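Local structure of acetone carboxylase alpha subunit (Xanthobacter autotrophicus Py2, 5M45) at residues A[81-84]-A[88-91]; A[399-404]-A[477-482]; A[432-437]-A[542-547]; A[503-508]-A[619-624]. The protein forms the manganese-binding alpha subunit of a carboxylase assembly of six chains and belongs to the hydantoinase B/oxoprolinase family. All coordinates share one frame; numbering follows the deposited sequence.

Contact 1 (A[81-84]-A[88-91])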
loop_
_atom_site.group_PDB
_atom_site.type_symbol
_atom_site.label_atom_id
_atom_site.label_comp_id
_atom_site.label_asym_id
_atom_site.label_seq_id
_atom_site.Cartn_x
_atom_site.Cartn_y
_atom_site.Cartn_z
ATOM N N SER A 81 -20.942 -1.323 9.064
ATOM C CA SER A 81 -20.097 -1.936 10.101
ATOM C C SER A 81 -20.645 -1.642 11.526
ATOM O O SER A 81 -20.820 -0.464 11.881
ATOM C CB SER A 81 -18.663 -1.380 10.021
ATOM O OG SER A 81 -17.880 -1.818 11.146
ATOM N N PRO A 82 -20.883 -2.698 12.341
ATOM C CA PRO A 82 -21.354 -2.464 13.712
ATOM C C PRO A 82 -20.404 -1.659 14.605
ATOM O O PRO A 82 -20.848 -1.038 15.555
ATOM C CB PRO A 82 -21.516 -3.865 14.292
ATOM C CG PRO A 82 -21.615 -4.788 13.117
ATOM C CD PRO A 82 -20.943 -4.113 11.950
ATOM N N ILE A 83 -19.123 -1.675 14.285
ATOM C CA ILE A 83 -18.088 -0.886 14.984
ATOM C C ILE A 83 -18.487 0.601 15.019
ATOM O O ILE A 83 -18.382 1.262 16.071
ATOM C CB ILE A 83 -16.706 -1.096 14.348
ATOM C CG1 ILE A 83 -16.237 -2.567 14.486
ATOM C CG2 ILE A 83 -15.652 -0.163 14.962
ATOM C CD1 ILE A 83 -15.019 -2.921 13.641
ATOM N N VAL A 84 -18.971 1.097 13.880
ATOM C CA VAL A 84 -19.443 2.477 13.757
ATOM C C VAL A 84 -20.925 2.637 14.147
ATOM O O VAL A 84 -21.276 3.463 15.007
ATOM C CB VAL A 84 -19.168 3.007 12.334
ATOM C CG1 VAL A 84 -19.814 4.393 12.126
ATOM C CG2 VAL A 84 -17.654 3.062 12.074
ATOM N N GLY A 88 -20.397 2.984 18.077
ATOM C CA GLY A 88 -20.112 4.408 18.064
ATOM C C GLY A 88 -18.623 4.766 18.073
ATOM O O GLY A 88 -18.241 5.819 18.631
ATOM N N GLU A 89 -17.795 3.939 17.431
ATOM C CA GLU A 89 -16.339 4.229 17.322
ATOM C C GLU A 89 -16.074 5.206 16.167
ATOM O O GLU A 89 -15.543 4.839 15.109
ATOM C CB GLU A 89 -15.493 2.947 17.238
ATOM C CG GLU A 89 -15.858 1.820 18.222
ATOM C CD GLU A 89 -15.973 2.209 19.684
ATOM O OE1 GLU A 89 -16.448 1.368 20.478
ATOM O OE2 GLU A 89 -15.571 3.351 20.088
ATOM N N LEU A 90 -16.542 6.443 16.372
ATOM C CA LEU A 90 -16.375 7.573 15.451
ATOM C C LEU A 90 -16.347 8.864 16.267
ATOM O O LEU A 90 -16.706 8.861 17.446
ATOM C CB LEU A 90 -17.469 7.621 14.351
ATOM C CG LEU A 90 -18.866 8.148 14.682
ATOM C CD1 LEU A 90 -19.666 8.410 13.405
ATOM C CD2 LEU A 90 -19.626 7.223 15.623
ATOM N N CYS A 91 -15.905 9.944 15.633
ATOM C CA CYS A 91 -15.765 11.268 16.312
ATOM C C CYS A 91 -15.765 12.381 15.264
ATOM O O CYS A 91 -15.183 12.209 14.187
ATOM C CB CYS A 91 -14.480 11.291 17.119
ATOM S SG CYS A 91 -14.064 12.813 17.998
#
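Glu-89 folds its side chain back against Ile-83, across the end of a short helix. From the backbone outward, Glu-89 CB lies 3.5 Å from Ile-83 O and also meets the branch methyl CG2 of Ile-83. CG is set anti to the carbonyl carbon and beside the backbone N (chi1 -45°). It therefore stays with the same two partners, with Glu-89 CG 3.4 Å from Ile-83 O and 3.8 Å from Ile-83 CG2. The two side chains cross at about a right angle. The chain then bends at chi2, and the carboxylate leaves the contact: OE2 takes a hydrogen bond from Asn-480 ND2. The Glu-89 side chain ends about 7 Å from the bound manganese.

The backbone bonds are consistent with this placement. Glu-89 N donates to Ile-83 O at 3.1 Å, nearly straight at 165°. Gly-88 N reaches Val-84 O at 3.2 Å, but this bond is bent and weak. Gly-88 is the first residue to leave the helical conformation, and its positive phi turns the chain toward the strand. At the other end of the helix, Ser-81 is the N-cap, with a weak bond from Ile-83 N to its OG. On the apolar side, Val-84 CG1 packs on Leu-90 CD1 at 4.2 Å.

The contact is thus a buried turn joining helix 82-85 to strand 90-95. Helix 227-255 lies against Ser-81, Val-84 and Leu-90, and helix 488-494 against Pro-82 and Ile-83. The neighbouring strand 165-175 brings His-175, a manganese ligand, against Ile-83.

Contact 2 (A[399-404]-A[477-482]). With ACT (acetate ion), chain N.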
loop_
_atom_site.group_PDB
_atom_site.type_symbol
_atom_site.label_atom_id
_atom_site.label_comp_id
_atom_site.label_asym_id
_atom_site.label_seq_id
_atom_site.Cartn_x
_atom_site.Cartn_y
_atom_site.Cartn_z
ATOM N N TYR A 399 -1.288 -2.149 15.582
ATOM C CA TYR A 399 -1.779 -2.339 16.946
ATOM C C TYR A 399 -0.968 -1.528 17.988
ATOM O O TYR A 399 -0.524 -2.039 19.026
ATOM C CB TYR A 399 -1.943 -3.820 17.326
ATOM C CG TYR A 399 -2.688 -3.959 18.650
ATOM C CD1 TYR A 399 -3.823 -3.228 18.914
ATOM C CD2 TYR A 399 -2.212 -4.801 19.646
ATOM C CE1 TYR A 399 -4.490 -3.328 20.143
ATOM C CE2 TYR A 399 -2.859 -4.908 20.890
ATOM C CZ TYR A 399 -3.975 -4.162 21.140
ATOM O OH TYR A 399 -4.618 -4.232 22.367
ATOM N N SER A 400 -0.814 -0.245 17.645
ATOM C CA SER A 400 -0.206 0.791 18.491
ATOM C C SER A 400 -0.665 0.703 19.959
ATOM O O SER A 400 0.114 0.904 20.909
ATOM C CB SER A 400 -0.649 2.165 17.955
ATOM O OG SER A 400 0.410 3.023 18.216
ATOM N N TRP A 401 -1.950 0.450 20.115
ATOM C CA TRP A 401 -2.580 0.364 21.441
ATOM C C TRP A 401 -1.891 -0.576 22.407
ATOM O O TRP A 401 -1.930 -0.313 23.594
ATOM C CB TRP A 401 -4.055 -0.097 21.340
ATOM C CG TRP A 401 -4.969 0.749 20.494
ATOM C CD1 TRP A 401 -5.615 0.357 19.362
ATOM C CD2 TRP A 401 -5.392 2.095 20.765
ATOM N NE1 TRP A 401 -6.457 1.364 18.918
ATOM C CE2 TRP A 401 -6.317 2.454 19.738
ATOM C CE3 TRP A 401 -5.092 3.035 21.761
ATOM C CZ2 TRP A 401 -6.908 3.707 19.683
ATOM C CZ3 TRP A 401 -5.711 4.281 21.700
ATOM C CH2 TRP A 401 -6.613 4.604 20.676
ATOM N N HIS A 402 -1.329 -1.680 21.941
ATOM C CA HIS A 402 -0.691 -2.687 22.856
ATOM C C HIS A 402 0.278 -2.020 23.845
ATOM O O HIS A 402 0.234 -2.266 25.069
ATOM C CB HIS A 402 0.052 -3.718 22.027
ATOM C CG HIS A 402 0.548 -4.912 22.780
ATOM N ND1 HIS A 402 -0.262 -5.686 23.575
ATOM C CD2 HIS A 402 1.773 -5.493 22.814
ATOM C CE1 HIS A 402 0.441 -6.688 24.083
ATOM N NE2 HIS A 402 1.682 -6.594 23.631
ATOM N N PHE A 403 1.116 -1.125 23.288
ATOM C CA PHE A 403 2.035 -0.319 24.099
ATOM C C PHE A 403 1.357 0.874 24.745
ATOM O O PHE A 403 1.555 1.146 25.940
ATOM C CB PHE A 403 3.238 0.145 23.238
ATOM C CG PHE A 403 4.263 -0.951 22.926
ATOM C CD1 PHE A 403 4.044 -2.318 23.222
ATOM C CD2 PHE A 403 5.458 -0.589 22.330
ATOM C CE1 PHE A 403 5.019 -3.269 22.919
ATOM C CE2 PHE A 403 6.419 -1.525 22.027
ATOM C CZ PHE A 403 6.200 -2.876 22.314
ATOM N N LEU A 404 0.560 1.602 23.972
ATOM C CA LEU A 404 -0.068 2.842 24.467
ATOM C C LEU A 404 -0.910 2.646 25.747
ATOM O O LEU A 404 -0.708 3.343 26.736
ATOM C CB LEU A 404 -0.957 3.484 23.362
ATOM C CG LEU A 404 -0.253 4.094 22.123
ATOM C CD1 LEU A 404 -1.278 4.518 21.076
ATOM C CD2 LEU A 404 0.612 5.291 22.498
ATOM N N ALA A 477 -13.260 1.157 27.997
ATOM C CA ALA A 477 -11.884 1.120 27.516
ATOM C C ALA A 477 -11.284 2.502 27.719
ATOM O O ALA A 477 -11.994 3.497 27.659
ATOM C CB ALA A 477 -11.855 0.735 26.044
ATOM N N ILE A 478 -9.985 2.584 27.937
ATOM C CA ILE A 478 -9.307 3.915 28.063
ATOM C C ILE A 478 -9.566 4.851 26.854
ATOM O O ILE A 478 -9.731 6.042 27.042
ATOM C CB ILE A 478 -7.800 3.760 28.349
ATOM C CG1 ILE A 478 -7.121 5.116 28.649
ATOM C CG2 ILE A 478 -7.059 3.087 27.207
ATOM C CD1 ILE A 478 -7.682 5.826 29.864
ATOM N N TRP A 479 -9.638 4.290 25.643
ATOM C CA TRP A 479 -9.872 5.074 24.420
ATOM C C TRP A 479 -11.349 5.446 24.142
ATOM O O TRP A 479 -11.641 6.147 23.162
ATOM C CB TRP A 479 -9.212 4.400 23.161
ATOM C CG TRP A 479 -9.291 2.914 23.114
ATOM C CD1 TRP A 479 -8.284 2.034 23.418
ATOM C CD2 TRP A 479 -10.432 2.111 22.811
ATOM N NE1 TRP A 479 -8.715 0.748 23.307
ATOM C CE2 TRP A 479 -10.030 0.749 22.923
ATOM C CE3 TRP A 479 -11.744 2.402 22.412
ATOM C CZ2 TRP A 479 -10.896 -0.308 22.693
ATOM C CZ3 TRP A 479 -12.621 1.343 22.184
ATOM C CH2 TRP A 479 -12.185 0.004 22.313
ATOM N N ASN A 480 -12.295 4.953 24.951
ATOM C CA ASN A 480 -13.704 5.356 24.897
ATOM C C ASN A 480 -14.419 4.892 26.180
ATOM O O ASN A 480 -14.713 3.649 26.340
ATOM C CB ASN A 480 -14.445 4.788 23.645
ATOM C CG ASN A 480 -15.882 5.343 23.510
ATOM O OD1 ASN A 480 -16.427 6.021 24.431
ATOM N ND2 ASN A 480 -16.515 5.062 22.363
ATOM N N PRO A 481 -14.704 5.832 27.114
ATOM C CA PRO A 481 -15.348 5.445 28.370
ATOM C C PRO A 481 -16.830 5.006 28.220
ATOM O O PRO A 481 -17.376 4.385 29.165
ATOM C CB PRO A 481 -15.179 6.712 29.242
ATOM C CG PRO A 481 -15.223 7.849 28.245
ATOM C CD PRO A 481 -14.504 7.294 27.029
ATOM N N GLU A 482 -17.475 5.336 27.086
ATOM C CA GLU A 482 -18.851 4.869 26.802
ATOM C C GLU A 482 -18.819 3.453 26.223
ATOM O O GLU A 482 -19.061 3.225 25.033
ATOM C CB GLU A 482 -19.596 5.851 25.867
ATOM C CG GLU A 482 -19.846 7.200 26.486
ATOM C CD GLU A 482 -20.460 8.229 25.513
ATOM O OE1 GLU A 482 -21.694 8.206 25.252
ATOM O OE2 GLU A 482 -19.706 9.097 25.009
HETATM C C ACT N . -9.614 2.021 17.957
HETATM O O ACT N . -8.683 1.407 17.388
HETATM O OXT ACT N . -10.209 2.949 17.368
HETATM C CH3 ACT N . -10.014 1.628 19.354
#
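Trp-401 and Trp-479 carry the whole contact. The tight part is where the six-membered ring of Trp-401 meets the base of the Trp-479 indole. Trp-401 CH2 lies 3.6 Å from Trp-479 CB, and Trp-479 CD1 sits over one Trp-401 face, offset toward the rim. The ring planes are inclined at 43°, so the pair is neither a stack nor edge-to-face. Ala-477 CB covers the other face of Trp-479, 3.5 Å above its plane.

The two backbones, by contrast, stand well apart, with the CA atoms of Trp-401 and Trp-479 9.2 Å from each other. The rings alone bridge them. An acetate ion also touches both rings. Its CH3 lies 3.4 Å above the plane of Trp-479, over the centre of the face opposite Ala-477. Its O accepts from Trp-401 NE1 at 2.7 Å (151°), at the edge of that ring. Trp-479 NE1 points elsewhere and bonds Thr-435 OG1.

The Trp-401 side chain lies about 4 Å from the bound manganese. The acetate probably comes from the crystallisation liquor. Even so, one indole offers a flat apolar face and the other an N-H. Together they could suit a small carboxylate with a methyl group.

Contact 3 (A[432-437]-A[542-547])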
loop_
_atom_site.group_PDB
_atom_site.type_symbol
_atom_site.label_atom_id
_atom_site.label_comp_id
_atom_site.label_asym_id
_atom_site.label_seq_id
_atom_site.Cartn_x
_atom_site.Cartn_y
_atom_site.Cartn_z
ATOM N N ASN A 432 -6.663 1.879 34.082
ATOM C CA ASN A 432 -7.377 1.191 33.005
ATOM C C ASN A 432 -6.846 -0.224 32.740
ATOM O O ASN A 432 -5.630 -0.500 32.880
ATOM C CB ASN A 432 -7.403 2.033 31.713
ATOM C CG ASN A 432 -6.000 2.331 31.157
ATOM O OD1 ASN A 432 -5.374 3.315 31.541
ATOM N ND2 ASN A 432 -5.510 1.468 30.250
ATOM N N ALA A 433 -7.775 -1.116 32.354
ATOM C CA ALA A 433 -7.447 -2.443 31.868
ATOM C C ALA A 433 -6.636 -2.382 30.595
ATOM O O ALA A 433 -6.719 -1.402 29.843
ATOM C CB ALA A 433 -8.721 -3.223 31.592
ATOM N N ASN A 434 -5.901 -3.438 30.327
ATOM C CA ASN A 434 -5.407 -3.682 28.977
ATOM C C ASN A 434 -6.622 -3.986 28.059
ATOM O O ASN A 434 -7.448 -4.867 28.382
ATOM C CB ASN A 434 -4.403 -4.847 28.957
ATOM C CG ASN A 434 -3.607 -4.909 27.667
ATOM O OD1 ASN A 434 -4.107 -5.361 26.624
ATOM N ND2 ASN A 434 -2.355 -4.468 27.725
ATOM N N THR A 435 -6.745 -3.244 26.960
ATOM C CA THR A 435 -7.914 -3.356 26.072
ATOM C C THR A 435 -7.676 -4.470 25.019
ATOM O O THR A 435 -7.175 -4.197 23.909
ATOM C CB THR A 435 -8.226 -1.999 25.395
ATOM O OG1 THR A 435 -7.171 -1.639 24.486
ATOM C CG2 THR A 435 -8.427 -0.948 26.405
ATOM N N SER A 436 -7.972 -5.701 25.412
ATOM C CA SER A 436 -7.745 -6.925 24.577
ATOM C C SER A 436 -8.529 -8.075 25.231
ATOM O O SER A 436 -9.054 -7.872 26.335
ATOM C CB SER A 436 -6.242 -7.226 24.489
ATOM O OG SER A 436 -5.695 -7.650 25.753
ATOM N N ASN A 437 -8.674 -9.267 24.644
ATOM C CA ASN A 437 -8.228 -9.728 23.303
ATOM C C ASN A 437 -8.998 -9.106 22.144
ATOM O O ASN A 437 -10.164 -8.791 22.295
ATOM C CB ASN A 437 -8.447 -11.244 23.228
ATOM C CG ASN A 437 -7.993 -11.853 21.886
ATOM O OD1 ASN A 437 -6.786 -11.902 21.578
ATOM N ND2 ASN A 437 -8.954 -12.367 21.122
ATOM N N ILE A 542 2.440 -10.747 30.920
ATOM C CA ILE A 542 2.499 -9.557 31.784
ATOM C C ILE A 542 1.108 -8.900 31.869
ATOM O O ILE A 542 0.439 -8.712 30.844
ATOM C CB ILE A 542 3.517 -8.540 31.223
ATOM C CG1 ILE A 542 4.935 -9.113 31.340
ATOM C CG2 ILE A 542 3.456 -7.196 31.964
ATOM C CD1 ILE A 542 6.043 -8.334 30.623
ATOM N N SER A 543 0.687 -8.552 33.099
ATOM C CA SER A 543 -0.430 -7.661 33.329
ATOM C C SER A 543 0.087 -6.221 33.306
ATOM O O SER A 543 0.957 -5.885 34.100
ATOM C CB SER A 543 -1.081 -7.938 34.692
ATOM O OG SER A 543 -1.736 -9.177 34.706
ATOM N N SER A 544 -0.455 -5.371 32.435
ATOM C CA SER A 544 0.060 -3.988 32.295
ATOM C C SER A 544 -0.364 -3.061 33.468
ATOM O O SER A 544 0.451 -2.243 33.957
ATOM C CB SER A 544 -0.348 -3.374 30.936
ATOM O OG SER A 544 -1.737 -3.573 30.642
ATOM N N ASP A 545 -1.617 -3.186 33.904
ATOM C CA ASP A 545 -2.126 -2.437 35.058
ATOM C C ASP A 545 -1.546 -2.968 36.380
ATOM O O ASP A 545 -1.152 -4.125 36.456
ATOM C CB ASP A 545 -3.646 -2.540 35.102
ATOM C CG ASP A 545 -4.133 -3.993 35.145
ATOM O OD1 ASP A 545 -3.957 -4.701 34.106
ATOM O OD2 ASP A 545 -4.651 -4.411 36.214
ATOM N N TRP A 546 -1.414 -2.106 37.385
ATOM C CA TRP A 546 -1.051 -2.492 38.752
ATOM C C TRP A 546 -2.207 -2.033 39.672
ATOM O O TRP A 546 -2.857 -0.995 39.415
ATOM C CB TRP A 546 0.254 -1.798 39.243
ATOM C CG TRP A 546 1.568 -2.098 38.551
ATOM C CD1 TRP A 546 1.768 -2.718 37.343
ATOM C CD2 TRP A 546 2.881 -1.747 39.030
ATOM N NE1 TRP A 546 3.110 -2.763 37.040
ATOM C CE2 TRP A 546 3.816 -2.179 38.058
ATOM C CE3 TRP A 546 3.356 -1.087 40.179
ATOM C CZ2 TRP A 546 5.209 -2.025 38.233
ATOM C CZ3 TRP A 546 4.708 -0.932 40.360
ATOM C CH2 TRP A 546 5.631 -1.378 39.376
ATOM N N GLY A 547 -2.422 -2.764 40.755
ATOM C CA GLY A 547 -3.262 -2.298 41.836
ATOM C C GLY A 547 -2.639 -1.147 42.621
ATOM O O GLY A 547 -1.427 -0.875 42.510
HETATM O O HOH W 1 -3.285 -1.353 30.839
HETATM O O HOH W 2 -5.899 -5.624 32.433
#
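Asn-434 points the N-H side of its amide straight at the hydroxyl of Ser-544. ND2 donates to Ser-544 OG at 3.1 Å and 163°, and OG lies in the amide plane. The other end of the amide is held as well: Ser-436 OG donates to Asn-434 OD1 at 2.9 Å, tilted 28° from the carbonyl plane. One donor and one acceptor at opposite ends fix which way round the amide sits.

Ser-544 OG lies between its backbone N and carbonyl carbon (chi1 47°), facing the other loop. There it accepts from ND2 and donates to a water 2.7 Å away. That water donates in turn to Asn-432 O. A second water accepts from Asn-434 N and donates to Asp-545 OD1, also at 2.7 Å. The two loops are thus joined by one direct bond and two bridging waters. Direct packing is slight, with Asp-545 CB 3.6 Å from Asn-432 O. The other carboxylate oxygen, Asp-545 OD2, is held by Ala-554 N. A polar side chain of another chain bonds Ser-543 N.

Both segments are buried loops beside helix 401-422. Ser-406 of that helix touches both Asn-434 and Ser-544, and Thr-409 OG1 bonds Asn-432 O. Strand 286-297 packs against Asn-434 through Val-294, and against Trp-546 through Val-291 and Phe-293.

Contact 4 (A[503-508]-A[619-624])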
loop_
_atom_site.group_PDB
_atom_site.type_symbol
_atom_site.label_atom_id
_atom_site.label_comp_id
_atom_site.label_asym_id
_atom_site.label_seq_id
_atom_site.Cartn_x
_atom_site.Cartn_y
_atom_site.Cartn_z
ATOM N N GLN A 503 -20.245 -14.865 29.120
ATOM C CA GLN A 503 -20.209 -15.052 30.589
ATOM C C GLN A 503 -19.264 -14.025 31.231
ATOM O O GLN A 503 -18.207 -13.710 30.677
ATOM C CB GLN A 503 -19.710 -16.474 30.893
ATOM C CG GLN A 503 -19.795 -16.933 32.332
ATOM C CD GLN A 503 -19.335 -18.375 32.569
ATOM O OE1 GLN A 503 -19.992 -19.300 32.142
ATOM N NE2 GLN A 503 -18.207 -18.564 33.250
ATOM N N ILE A 504 -19.614 -13.565 32.433
ATOM C CA ILE A 504 -18.714 -12.751 33.247
ATOM C C ILE A 504 -17.456 -13.593 33.597
ATOM O O ILE A 504 -17.561 -14.800 33.871
ATOM C CB ILE A 504 -19.426 -12.277 34.540
ATOM C CG1 ILE A 504 -20.566 -11.313 34.203
ATOM C CG2 ILE A 504 -18.421 -11.638 35.506
ATOM C CD1 ILE A 504 -21.446 -10.965 35.387
ATOM N N LYS A 505 -16.267 -12.972 33.541
ATOM C CA LYS A 505 -14.967 -13.723 33.643
ATOM C C LYS A 505 -14.507 -13.806 35.110
ATOM O O LYS A 505 -13.952 -12.845 35.644
ATOM C CB LYS A 505 -13.871 -13.088 32.751
ATOM C CG LYS A 505 -12.566 -13.895 32.667
ATOM C CD LYS A 505 -12.753 -15.224 31.947
ATOM C CE LYS A 505 -11.454 -15.973 31.807
ATOM N NZ LYS A 505 -11.723 -17.431 31.718
ATOM N N ALA A 506 -14.753 -14.949 35.741
ATOM C CA ALA A 506 -14.437 -15.143 37.155
ATOM C C ALA A 506 -12.943 -14.990 37.442
ATOM O O ALA A 506 -12.101 -15.461 36.693
ATOM C CB ALA A 506 -14.930 -16.508 37.621
ATOM N N SER A 507 -12.652 -14.278 38.526
ATOM C CA SER A 507 -11.291 -14.050 39.052
ATOM C C SER A 507 -10.396 -13.247 38.122
ATOM O O SER A 507 -9.154 -13.276 38.282
ATOM C CB SER A 507 -10.645 -15.359 39.578
ATOM O OG SER A 507 -11.253 -15.800 40.801
ATOM N N SER A 508 -10.992 -12.466 37.193
ATOM C CA SER A 508 -10.216 -11.578 36.324
ATOM C C SER A 508 -9.939 -10.194 36.976
ATOM O O SER A 508 -8.872 -9.612 36.779
ATOM C CB SER A 508 -10.856 -11.429 34.939
ATOM O OG SER A 508 -12.170 -10.921 35.015
ATOM N N LEU A 619 -11.887 -19.017 21.905
ATOM C CA LEU A 619 -12.293 -18.270 23.130
ATOM C C LEU A 619 -11.851 -16.808 23.050
ATOM O O LEU A 619 -10.661 -16.549 22.983
ATOM C CB LEU A 619 -11.719 -18.927 24.399
ATOM C CG LEU A 619 -12.041 -18.235 25.732
ATOM C CD1 LEU A 619 -13.519 -18.356 26.040
ATOM C CD2 LEU A 619 -11.230 -18.812 26.898
ATOM N N ASN A 620 -12.796 -15.873 23.062
ATOM C CA ASN A 620 -12.523 -14.429 23.189
ATOM C C ASN A 620 -12.601 -13.982 24.654
ATOM O O ASN A 620 -13.677 -14.018 25.270
ATOM C CB ASN A 620 -13.521 -13.597 22.345
ATOM C CG ASN A 620 -12.940 -12.258 21.892
ATOM O OD1 ASN A 620 -11.748 -12.134 21.717
ATOM N ND2 ASN A 620 -13.798 -11.251 21.706
ATOM N N TYR A 621 -11.469 -13.582 25.228
ATOM C CA TYR A 621 -11.354 -13.245 26.669
ATOM C C TYR A 621 -10.988 -11.759 26.801
ATOM O O TYR A 621 -9.898 -11.327 26.363
ATOM C CB TYR A 621 -10.306 -14.207 27.331
ATOM C CG TYR A 621 -9.631 -13.785 28.655
ATOM C CD1 TYR A 621 -10.234 -12.912 29.576
ATOM C CD2 TYR A 621 -8.380 -14.324 29.000
ATOM C CE1 TYR A 621 -9.586 -12.541 30.769
ATOM C CE2 TYR A 621 -7.736 -13.968 30.206
ATOM C CZ TYR A 621 -8.337 -13.065 31.064
ATOM O OH TYR A 621 -7.675 -12.703 32.219
ATOM N N MET A 622 -11.893 -10.992 27.413
ATOM C CA MET A 622 -11.675 -9.558 27.693
ATOM C C MET A 622 -11.154 -9.336 29.116
ATOM O O MET A 622 -11.673 -9.923 30.076
ATOM C CB MET A 622 -12.977 -8.753 27.494
ATOM C CG MET A 622 -13.243 -8.329 26.054
ATOM S SD MET A 622 -13.230 -9.603 24.759
ATOM C CE MET A 622 -14.620 -10.604 25.272
ATOM N N ARG A 623 -10.157 -8.471 29.256
ATOM C CA ARG A 623 -9.462 -8.322 30.555
ATOM C C ARG A 623 -10.212 -7.508 31.621
ATOM O O ARG A 623 -11.048 -6.645 31.317
ATOM C CB ARG A 623 -8.087 -7.653 30.362
ATOM C CG ARG A 623 -7.186 -8.166 29.230
ATOM C CD ARG A 623 -6.882 -9.657 29.301
ATOM N NE ARG A 623 -5.870 -10.017 28.279
ATOM C CZ ARG A 623 -6.034 -10.841 27.244
ATOM N NH1 ARG A 623 -7.167 -11.494 27.005
ATOM N NH2 ARG A 623 -5.005 -11.050 26.431
ATOM N N GLY A 624 -9.865 -7.789 32.866
ATOM C CA GLY A 624 -10.309 -7.024 34.014
ATOM C C GLY A 624 -9.410 -5.827 34.305
ATOM O O GLY A 624 -8.388 -5.597 33.634
#
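Lys-505 lays its aliphatic chain over one face of the Tyr-621 ring. CE sits above the centre of the ring in a CH-pi contact, 4.0 Å from the centroid and 12° off the normal. CG comes down nearer the rim, with Lys-505 CG 3.8 Å from Tyr-621 CE1. The two side chains cross at about a right angle. Lys-505 leaves the backbone with CG anti to N (chi1 -173°) and then bends at chi2 (67°), which brings both CG and CE onto the ring. The ammonium lies farther out, with Lys-505 NZ 5.2 Å from the centroid, so any cation-pi attraction is at most weak. The guanidinium atom NH1 of Arg-623 lies over the opposite face, 3.6 Å above the plane and offset toward the rim. Ser-508 CB approaches the hydroxyl end obliquely, 4.4 Å from Tyr-621 OH. Beyond it, Gly-624 has no side chain, and its CA lies 4.1 Å from Ser-508 O.

A type II turn from Lys-505 to Ser-508 shapes the first segment. It is drawn together by Ser-508 OG, which donates to Lys-505 O at 2.7 Å. Outside the contact, NZ forms a salt bridge with Glu-521 and a hydrogen bond with Tyr-558 OH. Tyr-621 OH bonds Ser-556 O. Apolar packing from another chain covers Lys-505, Ser-508 and Tyr-621.

Strands 497-504 and 617-621 flank strand 520-526, which supplies Glu-521. The contact joins their ends in a five-stranded antiparallel sheet, where edge strand 497-504 and central strand 617-621 both run into loops.

How the contacts relate
The contacts form a row of neighbours, with contacts 1 and 2 nearest the manganese. Contacts 1 and 2 have centres about 15 Å apart and meet through Glu-89 and Asn-480. Contact 2 lies about 10 Å from contact 3, centre to centre, and their segments alternate along the sequence. Trp-479 and Thr-435 join them, and Ile-478 packs on Asn-432. Contact 3 in turn is about 12 Å from contact 4, again between centres. Asn-437 ND2 and Asn-620 OD1 meet there at 2.9 Å. Contacts 1 and 4 do not touch, their nearest atoms being about 12 Å apart. Contacts 1 and 2 border the metal and acetate; contact 3 lies in loops and contact 4 at the end of the five-stranded sheet.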